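Long-range contact in CDGSH iron-sulfur domain-containing protein NEET (Arabidopsis thaliana, PDB 3S2R), which binds a [2Fe-2S] cluster in each subunit of a homodimer, acts as an iron-sulfur transfer protein and has a role in plant development, senescence and iron metabolism: residues Pro23-Asn28 and Arg50-Gly55. The protein carries 1 engineered substitution. Numbering follows the deposited sequence.
Sequences PEIRKN and RCWRSG. With FES (Fe2/s2 (inorganic) cluster), chain D.
Ile25 reaches across to the backbone of the cluster loop, its CD1 lying 3.3 Å from the carbonyl O of Trp52. CG1 sits anti to the carbonyl carbon of Ile25 (chi1 -67°) and the chain then runs fully extended, which carries the methyl end onto the Trp52-Arg53 peptide. The root of the same side chain meets the indole at its edge, near the ring plane, with CB 4.4 Å from Trp52 CE3. Beside this, Pro23 brings its CG-CD edge over one face of the Arg53 guanidinium, toward the rim of the group, the two side chains crossing at about a right angle, with Pro23 CD 3.5 Å from Arg53 NH1. Arg53 starts out pointing away, but a bend at chi2 (-62°) folds it back so that NH1 bonds Trp52 O (3.0 Å), coming from above the carbonyl plane, and also Ile21 O. With an alanine in place of Arg53, both carbonyls would probably lose an N-H donor and Pro23 the guanidinium beneath its edge. No direct hydrogen bond joins 23-28 to 50-55; instead a water takes the N-H of Glu24 and lies 3.0 Å from Trp52 O, while a second sits 2.7 Å from Glu24 OE1 and reaches Trp52 O weakly at best. Across the loop Cys51 SG binds an iron at 2.3 Å, with Cys49 on the same cluster, and Ser54 CB packs against a bridging sulfide. Trp52 NE1 bonds Arg50 O of the second subunit. The segment leading toward strand 32-37 thus flanks the loop of the CDGSH-type [2Fe-2S] site, whose natural three-Cys, one-His ligand set is altered by the engineered Cys64.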
loop_
_atom_site.group_PDB
_atom_site.type_symbol
_atom_site.label_atom_id
_atom_site.label_comp_id
_atom_site.label_asym_id
_atom_site.label_seq_id
_atom_site.Cartn_x
_atom_site.Cartn_y
_atom_site.Cartn_z
ATOM N N PRO B 23 -9.812 4.572 -3.644
ATOM C CA PRO B 23 -10.922 5.040 -4.478
ATOM C C PRO B 23 -10.578 5.295 -5.942
ATOM O O PRO B 23 -11.488 5.288 -6.754
ATOM C CB PRO B 23 -11.354 6.355 -3.801
ATOM C CG PRO B 23 -10.170 6.783 -2.953
ATOM C CD PRO B 23 -9.467 5.510 -2.551
ATOM N N GLU B 24 -9.308 5.550 -6.273
ATOM C CA GLU B 24 -8.975 6.179 -7.550
ATOM C C GLU B 24 -7.924 5.464 -8.396
ATOM O O GLU B 24 -7.859 5.759 -9.595
ATOM C CB GLU B 24 -8.531 7.626 -7.307
ATOM C CG GLU B 24 -9.705 8.510 -6.815
ATOM C CD GLU B 24 -9.319 9.909 -6.351
ATOM O OE1 GLU B 24 -8.117 10.134 -6.113
ATOM O OE2 GLU B 24 -10.213 10.808 -6.276
ATOM N N ILE B 25 -7.063 4.598 -7.825
ATOM C CA ILE B 25 -5.906 4.172 -8.574
ATOM C C ILE B 25 -6.175 2.855 -9.331
ATOM O O ILE B 25 -6.472 1.820 -8.722
ATOM C CB ILE B 25 -4.659 4.046 -7.633
ATOM C CG1 ILE B 25 -4.246 5.443 -7.112
ATOM C CG2 ILE B 25 -3.540 3.356 -8.401
ATOM C CD1 ILE B 25 -3.058 5.453 -6.171
ATOM N N ARG B 26 -5.999 2.877 -10.647
ATOM C CA ARG B 26 -6.012 1.645 -11.442
ATOM C C ARG B 26 -7.242 0.765 -11.179
ATOM O O ARG B 26 -7.148 -0.446 -10.956
ATOM C CB ARG B 26 -4.681 0.896 -11.314
ATOM C CG ARG B 26 -3.539 1.708 -11.977
ATOM C CD ARG B 26 -2.153 1.370 -11.492
ATOM N NE ARG B 26 -1.842 -0.045 -11.607
ATOM C CZ ARG B 26 -0.777 -0.615 -11.022
ATOM N NH1 ARG B 26 0.083 0.109 -10.334
ATOM N NH2 ARG B 26 -0.601 -1.905 -11.122
ATOM N N LYS B 27 -8.405 1.400 -11.171
ATOM C CA LYS B 27 -9.632 0.715 -10.784
ATOM C C LYS B 27 -10.098 -0.318 -11.819
ATOM O O LYS B 27 -10.967 -1.158 -11.544
ATOM C CB LYS B 27 -10.728 1.729 -10.404
ATOM C CG LYS B 27 -10.319 2.697 -9.241
ATOM C CD LYS B 27 -9.884 1.939 -7.977
ATOM C CE LYS B 27 -11.050 1.194 -7.361
ATOM N NZ LYS B 27 -10.703 0.463 -6.118
ATOM N N ASN B 28 -9.492 -0.267 -13.002
ATOM C CA ASN B 28 -9.786 -1.197 -14.085
ATOM C C ASN B 28 -9.077 -2.537 -13.803
ATOM O O ASN B 28 -9.436 -3.535 -14.422
ATOM C CB ASN B 28 -9.311 -0.610 -15.437
ATOM C CG ASN B 28 -7.820 -0.231 -15.368
ATOM O OD1 ASN B 28 -7.415 0.605 -14.558
ATOM N ND2 ASN B 28 -7.001 -0.908 -16.151
ATOM N N ARG B 50 2.218 2.936 0.427
ATOM C CA ARG B 50 1.234 2.042 1.058
ATOM C C ARG B 50 -0.073 2.756 1.371
ATOM O O ARG B 50 -0.898 2.224 2.107
ATOM C CB ARG B 50 1.830 1.410 2.302
ATOM C CG ARG B 50 3.115 0.588 1.981
ATOM C CD ARG B 50 3.578 -0.253 3.142
ATOM N NE ARG B 50 4.042 0.581 4.263
ATOM C CZ ARG B 50 4.609 0.095 5.355
ATOM N NH1 ARG B 50 4.892 -1.200 5.464
ATOM N NH2 ARG B 50 4.938 0.915 6.352
ATOM N N CYS B 51 -0.272 3.943 0.782
ATOM C CA CYS B 51 -1.456 4.730 1.097
ATOM C C CYS B 51 -2.408 4.894 -0.051
ATOM O O CYS B 51 -3.513 5.393 0.164
ATOM C CB CYS B 51 -1.078 6.109 1.666
ATOM S SG CYS B 51 -0.516 7.322 0.472
ATOM N N TRP B 52 -2.037 4.483 -1.258
ATOM C CA TRP B 52 -2.943 4.572 -2.399
ATOM C C TRP B 52 -3.337 6.005 -2.708
ATOM O O TRP B 52 -4.430 6.243 -3.238
ATOM C CB TRP B 52 -4.172 3.669 -2.223
ATOM C CG TRP B 52 -3.706 2.249 -2.038
ATOM C CD1 TRP B 52 -3.350 1.686 -0.866
ATOM C CD2 TRP B 52 -3.496 1.260 -3.066
ATOM N NE1 TRP B 52 -2.928 0.376 -1.081
ATOM C CE2 TRP B 52 -2.986 0.104 -2.417
ATOM C CE3 TRP B 52 -3.692 1.218 -4.457
ATOM C CZ2 TRP B 52 -2.695 -1.066 -3.117
ATOM C CZ3 TRP B 52 -3.392 0.040 -5.144
ATOM C CH2 TRP B 52 -2.881 -1.079 -4.471
ATOM N N ARG B 53 -2.464 6.957 -2.400
ATOM C CA ARG B 53 -2.732 8.385 -2.721
ATOM C C ARG B 53 -1.616 9.010 -3.538
ATOM O O ARG B 53 -1.759 10.121 -4.028
ATOM C CB ARG B 53 -2.981 9.229 -1.457
ATOM C CG ARG B 53 -4.123 8.777 -0.543
ATOM C CD ARG B 53 -5.499 8.821 -1.224
ATOM N NE ARG B 53 -6.571 8.420 -0.318
ATOM C CZ ARG B 53 -7.012 7.172 -0.216
ATOM N NH1 ARG B 53 -6.449 6.213 -0.968
ATOM N NH2 ARG B 53 -7.990 6.876 0.640
ATOM N N SER B 54 -0.493 8.338 -3.684
ATOM C CA SER B 54 0.636 8.918 -4.369
ATOM C C SER B 54 0.368 9.217 -5.840
ATOM O O SER B 54 -0.156 8.383 -6.571
ATOM C CB SER B 54 1.819 8.000 -4.298
ATOM O OG SER B 54 2.864 8.649 -5.029
ATOM N N GLY B 55 0.752 10.418 -6.271
ATOM C CA GLY B 55 0.704 10.770 -7.682
ATOM C C GLY B 55 1.741 10.014 -8.491
ATOM O O GLY B 55 1.684 10.042 -9.712
HETATM FE FE1 FES D . 1.629 6.796 -0.133
HETATM FE FE2 FES D . 3.812 8.027 0.942
HETATM S S1 FES D . 2.547 8.673 -0.791
HETATM S S2 FES D . 2.926 6.018 1.506
HETATM O O HOH W 1 -7.043 6.198 -4.617
HETATM O O HOH W 2 -6.095 8.789 -4.921
#